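Glutamyl-tRNA(Gln) amidotransferase subunit B, mitochondrial (Saccharomyces cerevisiae, PDB 4N0H) forms subunit B of a mitochondrial amidotransferase assembly and carries a catalytic domain of the GatB/GatE family, built around a mixed beta sheet. Local coordinates at residues L205-V214 with L226-I235; L69-A77 with V300-L311. One frame throughout, in Å; residues are numbered along the deposited sequence.

Contact 1. Residues L205-V214 with L226-I235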
ATOM      1  N   LEU B 205      32.297   8.782 -12.245  1.00 41.58           N
ATOM      2  CA  LEU B 205      32.624   8.043 -11.029  1.00 45.82           C
ATOM      3  C   LEU B 205      33.019   8.978  -9.885  1.00 46.32           C
ATOM      4  O   LEU B 205      32.812   8.660  -8.716  1.00 48.53           O
ATOM      5  CB  LEU B 205      33.754   7.049 -11.301  1.00 48.90           C
ATOM      6  CG  LEU B 205      33.417   5.832 -12.161  1.00 51.51           C
ATOM      7  CD1 LEU B 205      34.688   5.117 -12.595  1.00 57.22           C
ATOM      8  CD2 LEU B 205      32.522   4.890 -11.388  1.00 54.52           C
ATOM      9  N   GLU B 206      33.580  10.134 -10.228  1.00 45.00           N
ATOM     10  CA  GLU B 206      34.033  11.098  -9.228  1.00 47.64           C
ATOM     11  C   GLU B 206      32.879  11.695  -8.421  1.00 50.65           C
ATOM     12  O   GLU B 206      32.992  11.869  -7.210  1.00 51.03           O
ATOM     13  CB  GLU B 206      34.846  12.214  -9.887  1.00 50.88           C
ATOM     14  N   THR B 207      31.771  11.996  -9.091  1.00 48.61           N
ATOM     15  CA  THR B 207      30.625  12.625  -8.439  1.00 47.07           C
ATOM     16  C   THR B 207      29.665  11.621  -7.809  1.00 48.92           C
ATOM     17  O   THR B 207      28.760  12.001  -7.066  1.00 47.53           O
ATOM     18  CB  THR B 207      29.815  13.485  -9.426  1.00 47.82           C
ATOM     19  OG1 THR B 207      29.450  12.693 -10.568  1.00 47.10           O
ATOM     20  CG2 THR B 207      30.623  14.693  -9.874  1.00 51.17           C
ATOM     21  N   GLY B 208      29.850  10.341  -8.117  1.00 50.95           N
ATOM     22  CA  GLY B 208      28.934   9.318  -7.643  1.00 48.04           C
ATOM     23  C   GLY B 208      27.788   9.093  -8.615  1.00 43.91           C
ATOM     24  O   GLY B 208      26.880   8.306  -8.350  1.00 42.75           O
ATOM     25  N   ALA B 209      27.832   9.786  -9.749  1.00 43.14           N
ATOM     26  CA  ALA B 209      26.850   9.588 -10.812  1.00 41.11           C
ATOM     27  C   ALA B 209      26.920   8.160 -11.352  1.00 43.69           C
ATOM     28  O   ALA B 209      25.970   7.667 -11.959  1.00 43.25           O
ATOM     29  CB  ALA B 209      27.074  10.584 -11.928  1.00 39.50           C
ATOM     30  N   MET B 210      28.065   7.517 -11.140  1.00 42.54           N
ATOM     31  CA  MET B 210      28.245   6.106 -11.457  1.00 38.87           C
ATOM     32  C   MET B 210      28.988   5.436 -10.305  1.00 40.20           C
ATOM     33  O   MET B 210      29.940   5.995  -9.760  1.00 39.12           O
ATOM     34  CB  MET B 210      29.011   5.942 -12.770  1.00 36.45           C
ATOM     35  CG  MET B 210      29.334   4.507 -13.148  1.00 36.79           C
ATOM     36  SD  MET B 210      30.018   4.396 -14.819  1.00 50.69           S
ATOM     37  CE  MET B 210      30.725   2.753 -14.804  1.00 75.76           C
ATOM     38  N   ARG B 211      28.531   4.250  -9.918  1.00 38.46           N
ATOM     39  CA  ARG B 211      29.128   3.523  -8.802  1.00 41.94           C
ATOM     40  C   ARG B 211      29.316   2.068  -9.208  1.00 41.80           C
ATOM     41  O   ARG B 211      28.397   1.440  -9.740  1.00 34.75           O
ATOM     42  CB  ARG B 211      28.235   3.609  -7.561  1.00 43.30           C
ATOM     43  CG  ARG B 211      27.817   5.025  -7.193  1.00 48.84           C
ATOM     44  CD  ARG B 211      26.531   5.041  -6.379  1.00 52.48           C
ATOM     45  NE  ARG B 211      25.888   6.353  -6.414  1.00 53.21           N
ATOM     46  CZ  ARG B 211      24.631   6.583  -6.046  1.00 51.27           C
ATOM     47  NH1 ARG B 211      23.875   5.584  -5.610  1.00 50.41           N
ATOM     48  NH2 ARG B 211      24.127   7.809  -6.117  1.00 44.21           N
ATOM     49  N   VAL B 212      30.506   1.532  -8.956  1.00 40.87           N
ATOM     50  CA  VAL B 212      30.833   0.182  -9.394  1.00 43.23           C
ATOM     51  C   VAL B 212      31.138  -0.768  -8.236  1.00 48.25           C
ATOM     52  O   VAL B 212      32.116  -0.584  -7.514  1.00 49.78           O
ATOM     53  CB  VAL B 212      32.037   0.192 -10.352  1.00 42.20           C
ATOM     54  CG1 VAL B 212      32.355  -1.220 -10.822  1.00 37.43           C
ATOM     55  CG2 VAL B 212      31.771   1.112 -11.528  1.00 42.75           C
ATOM     56  N   ASP B 213      30.292  -1.777  -8.062  1.00 49.25           N
ATOM     57  CA  ASP B 213      30.592  -2.882  -7.159  1.00 49.64           C
ATOM     58  C   ASP B 213      31.155  -4.041  -7.973  1.00 50.58           C
ATOM     59  O   ASP B 213      30.877  -4.162  -9.165  1.00 50.07           O
ATOM     60  CB  ASP B 213      29.337  -3.343  -6.417  1.00 53.12           C
ATOM     61  CG  ASP B 213      28.780  -2.283  -5.489  1.00 59.11           C
ATOM     62  OD1 ASP B 213      29.560  -1.428  -5.014  1.00 55.81           O
ATOM     63  OD2 ASP B 213      27.555  -2.314  -5.231  1.00 64.01           O
ATOM     64  N   VAL B 214      31.941  -4.894  -7.326  1.00 54.30           N
ATOM     65  CA  VAL B 214      32.541  -6.044  -7.994  1.00 53.20           C
ATOM     66  C   VAL B 214      32.178  -7.324  -7.257  1.00 53.33           C
ATOM     67  O   VAL B 214      32.096  -7.336  -6.030  1.00 55.95           O
ATOM     68  CB  VAL B 214      34.085  -5.924  -8.039  1.00 54.41           C
ATOM     69  CG1 VAL B 214      34.709  -7.118  -8.757  1.00 54.34           C
ATOM     70  CG2 VAL B 214      34.501  -4.631  -8.709  1.00 54.42           C
ATOM     71  N   LEU B 226      33.185  -7.029  -3.566  1.00 68.53           N
ATOM     72  CA  LEU B 226      33.907  -5.866  -3.062  1.00 67.35           C
ATOM     73  C   LEU B 226      33.037  -4.617  -3.147  1.00 66.79           C
ATOM     74  O   LEU B 226      32.562  -4.260  -4.224  1.00 65.59           O
ATOM     75  CB  LEU B 226      35.192  -5.651  -3.864  1.00 67.13           C
ATOM     76  CG  LEU B 226      36.158  -6.831  -3.969  1.00 69.24           C
ATOM     77  CD1 LEU B 226      37.261  -6.533  -4.974  1.00 69.76           C
ATOM     78  CD2 LEU B 226      36.745  -7.163  -2.607  1.00 71.29           C
ATOM     79  N   LYS B 227      32.839  -3.952  -2.013  1.00 68.96           N
ATOM     80  CA  LYS B 227      31.982  -2.770  -1.956  1.00 70.27           C
ATOM     81  C   LYS B 227      32.768  -1.499  -1.641  1.00 72.33           C
ATOM     82  O   LYS B 227      33.935  -1.556  -1.250  1.00 73.92           O
ATOM     83  CB  LYS B 227      30.875  -2.966  -0.918  1.00 69.70           C
ATOM     84  CG  LYS B 227      30.024  -4.208  -1.128  1.00 69.52           C
ATOM     85  CD  LYS B 227      29.189  -4.107  -2.394  1.00 68.67           C
ATOM     86  CE  LYS B 227      28.255  -5.300  -2.535  1.00 68.58           C
ATOM     87  NZ  LYS B 227      27.324  -5.414  -1.380  1.00 67.65           N
ATOM     88  N   ASN B 228      32.111  -0.356  -1.816  1.00 73.67           N
ATOM     89  CA  ASN B 228      32.701   0.952  -1.525  1.00 74.66           C
ATOM     90  C   ASN B 228      34.009   1.229  -2.263  1.00 71.29           C
ATOM     91  O   ASN B 228      35.057   1.427  -1.648  1.00 71.89           O
ATOM     92  CB  ASN B 228      32.866   1.155  -0.015  1.00 78.76           C
ATOM     93  CG  ASN B 228      31.533   1.199   0.713  1.00 82.53           C
ATOM     94  OD1 ASN B 228      30.849   2.224   0.722  1.00 82.85           O
ATOM     95  ND2 ASN B 228      31.155   0.081   1.326  1.00 84.37           N
ATOM     96  N   LEU B 229      33.926   1.241  -3.588  1.00 68.56           N
ATOM     97  CA  LEU B 229      35.057   1.576  -4.444  1.00 62.95           C
ATOM     98  C   LEU B 229      34.752   2.899  -5.141  1.00 63.26           C
ATOM     99  O   LEU B 229      33.856   2.969  -5.978  1.00 62.00           O
ATOM    100  CB  LEU B 229      35.287   0.459  -5.462  1.00 56.09           C
ATOM    101  CG  LEU B 229      35.416  -0.930  -4.832  1.00 52.08           C
ATOM    102  CD1 LEU B 229      35.246  -2.031  -5.869  1.00 49.76           C
ATOM    103  CD2 LEU B 229      36.752  -1.064  -4.122  1.00 51.29           C
ATOM    104  N   PRO B 230      35.498   3.957  -4.788  1.00 67.24           N
ATOM    105  CA  PRO B 230      35.169   5.339  -5.161  1.00 64.42           C
ATOM    106  C   PRO B 230      35.625   5.755  -6.560  1.00 59.04           C
ATOM    107  O   PRO B 230      35.036   6.668  -7.136  1.00 57.95           O
ATOM    108  CB  PRO B 230      35.905   6.174  -4.101  1.00 68.11           C
ATOM    109  CG  PRO B 230      36.716   5.185  -3.263  1.00 69.86           C
ATOM    110  CD  PRO B 230      36.736   3.892  -3.999  1.00 68.13           C
ATOM    111  N   ASN B 231      36.655   5.110  -7.092  1.00 56.22           N
ATOM    112  CA  ASN B 231      37.179   5.471  -8.404  1.00 56.65           C
ATOM    113  C   ASN B 231      37.777   4.270  -9.115  1.00 57.24           C
ATOM    114  O   ASN B 231      38.097   3.268  -8.480  1.00 56.43           O
ATOM    115  CB  ASN B 231      38.225   6.577  -8.280  1.00 61.86           C
ATOM    116  CG  ASN B 231      39.266   6.272  -7.223  1.00 67.66           C
ATOM    117  OD1 ASN B 231      39.228   6.820  -6.120  1.00 73.57           O
ATOM    118  ND2 ASN B 231      40.197   5.387  -7.549  1.00 66.13           N
ATOM    119  N   THR B 232      37.937   4.384 -10.430  1.00 61.09           N
ATOM    120  CA  THR B 232      38.412   3.277 -11.258  1.00 62.67           C
ATOM    121  C   THR B 232      39.737   2.699 -10.762  1.00 64.86           C
ATOM    122  O   THR B 232      39.961   1.490 -10.842  1.00 68.17           O
ATOM    123  CB  THR B 232      38.533   3.688 -12.744  1.00 63.30           C
ATOM    124  OG1 THR B 232      39.800   3.264 -13.264  1.00 66.68           O
ATOM    125  CG2 THR B 232      38.405   5.196 -12.895  1.00 61.00           C
ATOM    126  N   SER B 233      40.602   3.561 -10.237  1.00 62.86           N
ATOM    127  CA  SER B 233      41.882   3.129  -9.688  1.00 63.29           C
ATOM    128  C   SER B 233      41.704   2.187  -8.500  1.00 61.90           C
ATOM    129  O   SER B 233      42.454   1.227  -8.340  1.00 63.69           O
ATOM    130  CB  SER B 233      42.722   4.340  -9.275  1.00 66.89           C
ATOM    131  OG  SER B 233      43.793   3.952  -8.430  1.00 69.20           O
ATOM    132  N   SER B 234      40.702   2.464  -7.673  1.00 59.48           N
ATOM    133  CA  SER B 234      40.454   1.674  -6.472  1.00 60.76           C
ATOM    134  C   SER B 234      39.801   0.335  -6.802  1.00 60.07           C
ATOM    135  O   SER B 234      39.966  -0.642  -6.071  1.00 62.43           O
ATOM    136  CB  SER B 234      39.565   2.449  -5.499  1.00 61.54           C
ATOM    137  OG  SER B 234      40.056   3.760  -5.293  1.00 64.23           O
ATOM    138  N   ILE B 235      39.053   0.299  -7.898  1.00 56.46           N
ATOM    139  CA  ILE B 235      38.406  -0.929  -8.335  1.00 54.28           C
ATOM    140  C   ILE B 235      39.466  -1.904  -8.831  1.00 56.64           C
ATOM    141  O   ILE B 235      39.493  -3.070  -8.435  1.00 59.19           O
ATOM    142  CB  ILE B 235      37.400  -0.659  -9.465  1.00 53.34           C
ATOM    143  CG1 ILE B 235      36.645   0.645  -9.211  1.00 50.01           C
ATOM    144  CG2 ILE B 235      36.424  -1.813  -9.596  1.00 55.36           C
ATOM    145  CD1 ILE B 235      35.581   0.951 -10.244  1.00 42.87           C
TER
HETATM  146  O   HOH W   1      32.540   3.410  -8.239  1.00 41.12           O
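Ile-235 holds CG1 beside its backbone N (chi1 -39°) and then runs out straight (chi2 -177°), which carries CD1 across to Val-212. The same first torsion places the CG2 branch against Val-214. CD1 of Ile-235 meets the branch point of Val-212, 3.6 Å from CB, and the two side chains cross at about a right angle. CG2 of Ile-235 lies 3.5 Å from CG2 of Val-214. That valine methyl stands beside its own backbone N and also meets Leu-229 CD1 at 3.9 Å.

The backbones join as an antiparallel pair. Val-214 N gives an almost straight bond to Leu-226 O (3.2 Å, 176° at the hydrogen). Leu-226 N returns a shorter but more bent bond to Val-214 O (2.7 Å). Nearer Leu-229 the chains draw apart and a water takes over. It accepts from Val-212 N and donates to Leu-229 O. On the partly exposed side, CD of Lys-227 lies against the carboxylate of Asp-213, but the ammonium group does not touch it. At the far end, Leu-205 CD1 packs on Thr-232 CG2 (3.7 Å). Thr-232 N is buried here with no partner in the model.

The arrangement is a beta hairpin leading into a helix that packs on one face of it. Asn-231 takes the N-cap position, and its backbone O accepts from both Ser-234 N and Ile-235 N. Further along helix 232-248, Ile-239 covers Val-214 and Ala-238 covers Leu-226. Strand 14-23 pairs with strand 210-218, while strand 224-226 runs parallel to strand 262-264. Helix 181-197 adds Ile-188, which touches both Met-210 and Ile-235.

Contact 2. Residues L69-A77 with V300-L311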
ATOM      1  N   LEU B  69      11.952   5.809 -20.808  1.00 25.39           N
ATOM      2  CA  LEU B  69      12.566   6.138 -22.089  1.00 25.50           C
ATOM      3  C   LEU B  69      14.076   5.922 -22.032  1.00 26.45           C
ATOM      4  O   LEU B  69      14.666   5.322 -22.934  1.00 27.43           O
ATOM      5  CB  LEU B  69      12.251   7.588 -22.475  1.00 29.29           C
ATOM      6  CG  LEU B  69      12.890   8.110 -23.763  1.00 36.34           C
ATOM      7  CD1 LEU B  69      12.328   7.380 -24.973  1.00 38.40           C
ATOM      8  CD2 LEU B  69      12.690   9.613 -23.898  1.00 38.56           C
ATOM      9  N   PHE B  70      14.691   6.408 -20.957  1.00 23.94           N
ATOM     10  CA  PHE B  70      16.129   6.280 -20.769  1.00 24.07           C
ATOM     11  C   PHE B  70      16.512   4.808 -20.683  1.00 25.95           C
ATOM     12  O   PHE B  70      17.476   4.378 -21.306  1.00 28.39           O
ATOM     13  CB  PHE B  70      16.596   7.020 -19.507  1.00 24.33           C
ATOM     14  CG  PHE B  70      16.749   8.510 -19.687  1.00 22.70           C
ATOM     15  CD1 PHE B  70      16.122   9.172 -20.729  1.00 27.26           C
ATOM     16  CD2 PHE B  70      17.527   9.248 -18.805  1.00 28.89           C
ATOM     17  CE1 PHE B  70      16.262  10.544 -20.889  1.00 29.09           C
ATOM     18  CE2 PHE B  70      17.674  10.623 -18.955  1.00 28.13           C
ATOM     19  CZ  PHE B  70      17.041  11.270 -19.999  1.00 32.62           C
ATOM     20  N   ALA B  71      15.742   4.034 -19.923  1.00 23.73           N
ATOM     21  CA  ALA B  71      16.015   2.604 -19.803  1.00 27.06           C
ATOM     22  C   ALA B  71      15.831   1.869 -21.140  1.00 29.17           C
ATOM     23  O   ALA B  71      16.530   0.893 -21.427  1.00 27.27           O
ATOM     24  CB  ALA B  71      15.157   1.981 -18.722  1.00 20.99           C
ATOM     25  N   MET B  72      14.881   2.332 -21.948  1.00 23.26           N
ATOM     26  CA  MET B  72      14.692   1.783 -23.291  1.00 25.46           C
ATOM     27  C   MET B  72      15.932   1.985 -24.161  1.00 28.19           C
ATOM     28  O   MET B  72      16.408   1.052 -24.807  1.00 29.84           O
ATOM     29  CB  MET B  72      13.477   2.420 -23.968  1.00 25.77           C
ATOM     30  CG  MET B  72      12.214   1.584 -23.868  1.00 32.83           C
ATOM     31  SD  MET B  72      12.452  -0.015 -24.668  1.00 54.96           S
ATOM     32  CE  MET B  72      10.796  -0.667 -24.588  1.00 68.47           C
ATOM     33  N   LYS B  73      16.455   3.207 -24.165  1.00 30.15           N
ATOM     34  CA  LYS B  73      17.618   3.535 -24.984  1.00 29.60           C
ATOM     35  C   LYS B  73      18.821   2.675 -24.605  1.00 30.68           C
ATOM     36  O   LYS B  73      19.548   2.185 -25.476  1.00 27.24           O
ATOM     37  CB  LYS B  73      17.956   5.026 -24.888  1.00 29.05           C
ATOM     38  CG  LYS B  73      16.824   5.936 -25.339  1.00 32.36           C
ATOM     39  CD  LYS B  73      17.198   7.409 -25.243  1.00 39.72           C
ATOM     40  CE  LYS B  73      18.167   7.806 -26.337  1.00 47.94           C
ATOM     41  NZ  LYS B  73      18.557   9.244 -26.247  1.00 53.04           N
ATOM     42  N   LEU B  74      19.011   2.469 -23.305  1.00 28.39           N
ATOM     43  CA  LEU B  74      20.114   1.637 -22.837  1.00 28.29           C
ATOM     44  C   LEU B  74      19.928   0.171 -23.234  1.00 27.78           C
ATOM     45  O   LEU B  74      20.872  -0.471 -23.681  1.00 31.13           O
ATOM     46  CB  LEU B  74      20.287   1.756 -21.322  1.00 25.95           C
ATOM     47  CG  LEU B  74      21.430   0.913 -20.763  1.00 29.20           C
ATOM     48  CD1 LEU B  74      22.767   1.314 -21.400  1.00 32.07           C
ATOM     49  CD2 LEU B  74      21.487   1.029 -19.251  1.00 29.93           C
ATOM     50  N   SER B  75      18.715  -0.352 -23.066  1.00 26.64           N
ATOM     51  CA  SER B  75      18.421  -1.742 -23.418  1.00 27.33           C
ATOM     52  C   SER B  75      18.688  -1.990 -24.899  1.00 29.25           C
ATOM     53  O   SER B  75      19.271  -3.003 -25.273  1.00 31.71           O
ATOM     54  CB  SER B  75      16.965  -2.091 -23.100  1.00 26.59           C
ATOM     55  OG  SER B  75      16.658  -1.842 -21.740  1.00 27.86           O
ATOM     56  N   LEU B  76      18.259  -1.049 -25.733  1.00 29.92           N
ATOM     57  CA  LEU B  76      18.435  -1.158 -27.175  1.00 33.14           C
ATOM     58  C   LEU B  76      19.915  -1.130 -27.549  1.00 33.75           C
ATOM     59  O   LEU B  76      20.369  -1.909 -28.386  1.00 31.08           O
ATOM     60  CB  LEU B  76      17.680  -0.035 -27.890  1.00 33.51           C
ATOM     61  CG  LEU B  76      16.156  -0.172 -27.900  1.00 38.91           C
ATOM     62  CD1 LEU B  76      15.502   1.079 -28.461  1.00 38.49           C
ATOM     63  CD2 LEU B  76      15.748  -1.395 -28.705  1.00 39.43           C
ATOM     64  N   ALA B  77      20.667  -0.240 -26.911  1.00 37.48           N
ATOM     65  CA  ALA B  77      22.094  -0.116 -27.185  1.00 36.63           C
ATOM     66  C   ALA B  77      22.852  -1.384 -26.813  1.00 36.37           C
ATOM     67  O   ALA B  77      23.848  -1.730 -27.448  1.00 38.03           O
ATOM     68  CB  ALA B  77      22.674   1.086 -26.453  1.00 35.17           C
ATOM     69  N   VAL B 300       6.849   0.636 -28.825  1.00 32.02           N
ATOM     70  CA  VAL B 300       7.775   1.420 -28.015  1.00 27.20           C
ATOM     71  C   VAL B 300       9.199   1.060 -28.433  1.00 28.16           C
ATOM     72  O   VAL B 300      10.068   1.926 -28.527  1.00 33.12           O
ATOM     73  CB  VAL B 300       7.575   1.179 -26.501  1.00 27.66           C
ATOM     74  CG1 VAL B 300       8.588   1.978 -25.691  1.00 25.10           C
ATOM     75  CG2 VAL B 300       6.164   1.555 -26.082  1.00 27.32           C
ATOM     76  N   ILE B 301       9.419  -0.225 -28.705  1.00 27.26           N
ATOM     77  CA  ILE B 301      10.715  -0.715 -29.169  1.00 31.75           C
ATOM     78  C   ILE B 301      11.139  -0.064 -30.482  1.00 32.78           C
ATOM     79  O   ILE B 301      12.219   0.518 -30.576  1.00 35.43           O
ATOM     80  CB  ILE B 301      10.702  -2.231 -29.380  1.00 33.69           C
ATOM     81  CG1 ILE B 301      10.181  -2.946 -28.134  1.00 41.55           C
ATOM     82  CG2 ILE B 301      12.094  -2.719 -29.745  1.00 35.21           C
ATOM     83  CD1 ILE B 301      11.208  -3.080 -27.037  1.00 41.93           C
ATOM     84  N   SER B 302      10.289  -0.165 -31.501  1.00 34.86           N
ATOM     85  CA  SER B 302      10.597   0.439 -32.796  1.00 38.70           C
ATOM     86  C   SER B 302      10.634   1.966 -32.721  1.00 36.22           C
ATOM     87  O   SER B 302      11.447   2.600 -33.383  1.00 36.05           O
ATOM     88  CB  SER B 302       9.608  -0.025 -33.871  1.00 45.97           C
ATOM     89  OG  SER B 302       8.274   0.033 -33.389  1.00 53.43           O
ATOM     90  N   GLY B 303       9.758   2.548 -31.908  1.00 38.86           N
ATOM     91  CA  GLY B 303       9.713   3.992 -31.748  1.00 38.34           C
ATOM     92  C   GLY B 303      11.005   4.571 -31.200  1.00 34.19           C
ATOM     93  O   GLY B 303      11.593   5.481 -31.791  1.00 32.03           O
ATOM     94  N   VAL B 304      11.451   4.038 -30.065  1.00 33.03           N
ATOM     95  CA  VAL B 304      12.684   4.491 -29.422  1.00 31.14           C
ATOM     96  C   VAL B 304      13.908   4.176 -30.289  1.00 29.98           C
ATOM     97  O   VAL B 304      14.900   4.905 -30.268  1.00 31.71           O
ATOM     98  CB  VAL B 304      12.827   3.885 -27.995  1.00 27.93           C
ATOM     99  CG1 VAL B 304      14.161   4.255 -27.361  1.00 30.72           C
ATOM    100  CG2 VAL B 304      11.678   4.353 -27.111  1.00 26.62           C
ATOM    101  N   ARG B 305      13.830   3.091 -31.056  0.50 31.96           N
ATOM    102  CA  ARG B 305      14.918   2.711 -31.957  0.50 33.52           C
ATOM    103  C   ARG B 305      15.245   3.831 -32.938  0.50 36.18           C
ATOM    104  O   ARG B 305      16.412   4.091 -33.235  0.50 37.34           O
ATOM    105  CB  ARG B 305      14.564   1.435 -32.728  0.50 32.71           C
ATOM    106  CG  ARG B 305      15.533   0.287 -32.498  0.50 33.71           C
ATOM    107  CD  ARG B 305      15.078  -0.991 -33.190  0.50 33.07           C
ATOM    108  NE  ARG B 305      15.762  -2.162 -32.645  0.50 31.99           N
ATOM    109  CZ  ARG B 305      15.153  -3.296 -32.315  0.50 32.68           C
ATOM    110  NH1 ARG B 305      13.845  -3.419 -32.485  0.50 36.74           N
ATOM    111  NH2 ARG B 305      15.847  -4.308 -31.817  0.50 33.49           N
ATOM    112  N   GLY B 306      14.208   4.497 -33.431  1.00 36.78           N
ATOM    113  CA  GLY B 306      14.391   5.574 -34.387  1.00 42.78           C
ATOM    114  C   GLY B 306      15.009   6.821 -33.784  1.00 47.84           C
ATOM    115  O   GLY B 306      15.553   7.663 -34.496  1.00 53.02           O
ATOM    116  N   LEU B 307      14.933   6.937 -32.464  1.00 45.52           N
ATOM    117  CA  LEU B 307      15.419   8.126 -31.777  1.00 49.53           C
ATOM    118  C   LEU B 307      16.840   7.913 -31.228  1.00 48.58           C
ATOM    119  O   LEU B 307      17.434   8.808 -30.626  1.00 53.17           O
ATOM    120  CB  LEU B 307      14.390   8.567 -30.716  1.00 52.37           C
ATOM    121  CG  LEU B 307      14.537   8.674 -29.194  1.00 59.00           C
ATOM    122  CD1 LEU B 307      13.152   8.931 -28.587  1.00 55.26           C
ATOM    123  CD2 LEU B 307      15.154   7.449 -28.542  1.00 64.08           C
ATOM    124  N   MET B 308      17.381   6.721 -31.461  1.00 41.97           N
ATOM    125  CA  MET B 308      18.733   6.386 -31.028  1.00 37.54           C
ATOM    126  C   MET B 308      19.775   7.135 -31.848  1.00 40.07           C
ATOM    127  O   MET B 308      19.616   7.311 -33.057  1.00 39.46           O
ATOM    128  CB  MET B 308      18.978   4.880 -31.156  1.00 38.76           C
ATOM    129  CG  MET B 308      18.136   4.026 -30.224  1.00 36.24           C
ATOM    130  SD  MET B 308      18.717   4.134 -28.525  1.00 38.68           S
ATOM    131  CE  MET B 308      20.189   3.114 -28.603  1.00 33.58           C
ATOM    132  N   PRO B 309      20.854   7.582 -31.192  1.00 42.20           N
ATOM    133  CA  PRO B 309      21.954   8.197 -31.937  1.00 44.56           C
ATOM    134  C   PRO B 309      22.778   7.110 -32.618  1.00 44.84           C
ATOM    135  O   PRO B 309      22.662   5.940 -32.248  1.00 39.42           O
ATOM    136  CB  PRO B 309      22.776   8.866 -30.837  1.00 47.33           C
ATOM    137  CG  PRO B 309      22.549   8.000 -29.640  1.00 45.08           C
ATOM    138  CD  PRO B 309      21.124   7.529 -29.744  1.00 41.25           C
ATOM    139  N   GLN B 310      23.582   7.485 -33.609  1.00 46.42           N
ATOM    140  CA  GLN B 310      24.491   6.537 -34.237  1.00 46.03           C
ATOM    141  C   GLN B 310      25.445   5.987 -33.188  1.00 47.55           C
ATOM    142  O   GLN B 310      26.094   6.747 -32.471  1.00 47.15           O
ATOM    143  CB  GLN B 310      25.291   7.210 -35.356  1.00 48.77           C
ATOM    144  CG  GLN B 310      26.350   6.313 -35.984  1.00 51.23           C
ATOM    145  CD  GLN B 310      25.743   5.177 -36.789  1.00 55.10           C
ATOM    146  OE1 GLN B 310      24.790   5.379 -37.540  1.00 58.09           O
ATOM    147  NE2 GLN B 310      26.288   3.978 -36.630  1.00 52.30           N
ATOM    148  N   LEU B 311      25.520   4.667 -33.087  1.00 46.98           N
ATOM    149  CA  LEU B 311      26.426   4.035 -32.141  1.00 52.29           C
ATOM    150  C   LEU B 311      27.754   3.692 -32.818  1.00 64.12           C
ATOM    151  O   LEU B 311      27.799   3.501 -34.032  1.00 63.72           O
ATOM    152  CB  LEU B 311      25.776   2.792 -31.530  1.00 49.62           C
ATOM    153  CG  LEU B 311      24.681   3.108 -30.506  1.00 50.62           C
ATOM    154  CD1 LEU B 311      23.942   1.848 -30.073  1.00 47.99           C
ATOM    155  CD2 LEU B 311      25.286   3.825 -29.303  1.00 52.94           C
TER
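Val-304 is the knob of this helix crossing. Its side chain sits in a hole formed by Leu-69, Met-72, Lys-73 and Leu-76. CG1 faces Leu-76 CD1 (3.6 Å) and the Lys-73 methylene CG (3.7 Å), while CG2 turns to Leu-69 CD1. Beside it, Met-72 is bent at chi2 (-61°), which directs its methyl CE between Val-300 CG1 and Ile-301 CD1. Met-72 CE and Ile-301 CD1, 3.5 Å apart, are closer than carbons usually come. Met-308 also packs closely. It curls back, bent at chi2 and chi3, with CE 3.3 Å from Lys-73 O and SD against Lys-73 CB.

This is a single knob-into-hole fit between two nearly perpendicular helix segments. Their axes cross at -83° and approach to 9.7 Å. Helix 65-78 thereby meets the last modelled helix of the chain, 298-306. Tyr-112 of the neighbouring subunit F packs on Val-304 and Leu-307.

Toward the rim the contact loosens. Leu-311 CD1 touches Ala-77 CB (3.9 Å). The aliphatic part of Lys-73 lies across Leu-307 CD2, and its NZ is hydrogen-bonded to Leu-198 O. Exposed Arg-305 borders the solvent side. Leu-76 CD2 lies over one guanidinium face, toward its rim, but a second conformer makes this placement doubtful.

In the fold
Contact 1 and contact 2 do not touch. Their centres lie 27 Å apart and their nearest atoms about 10 Å apart. Along the chain, both segments of contact 1 fall between the two of contact 2. Helix 181-197 links them in space. Its Tyr-191 touches Met-210 of contact 1 and Leu-74 of contact 2, while Leu-194 meets both Leu-74 and Leu-311. Contact 1 is the closer to the centre of the chain, at 11 Å against 19 Å between centres. It joins a hairpin to the next helix, whereas contact 2 brings distant parts of the sequence together. Subunit F reaches contact 2, but no other protein chain touches contact 1.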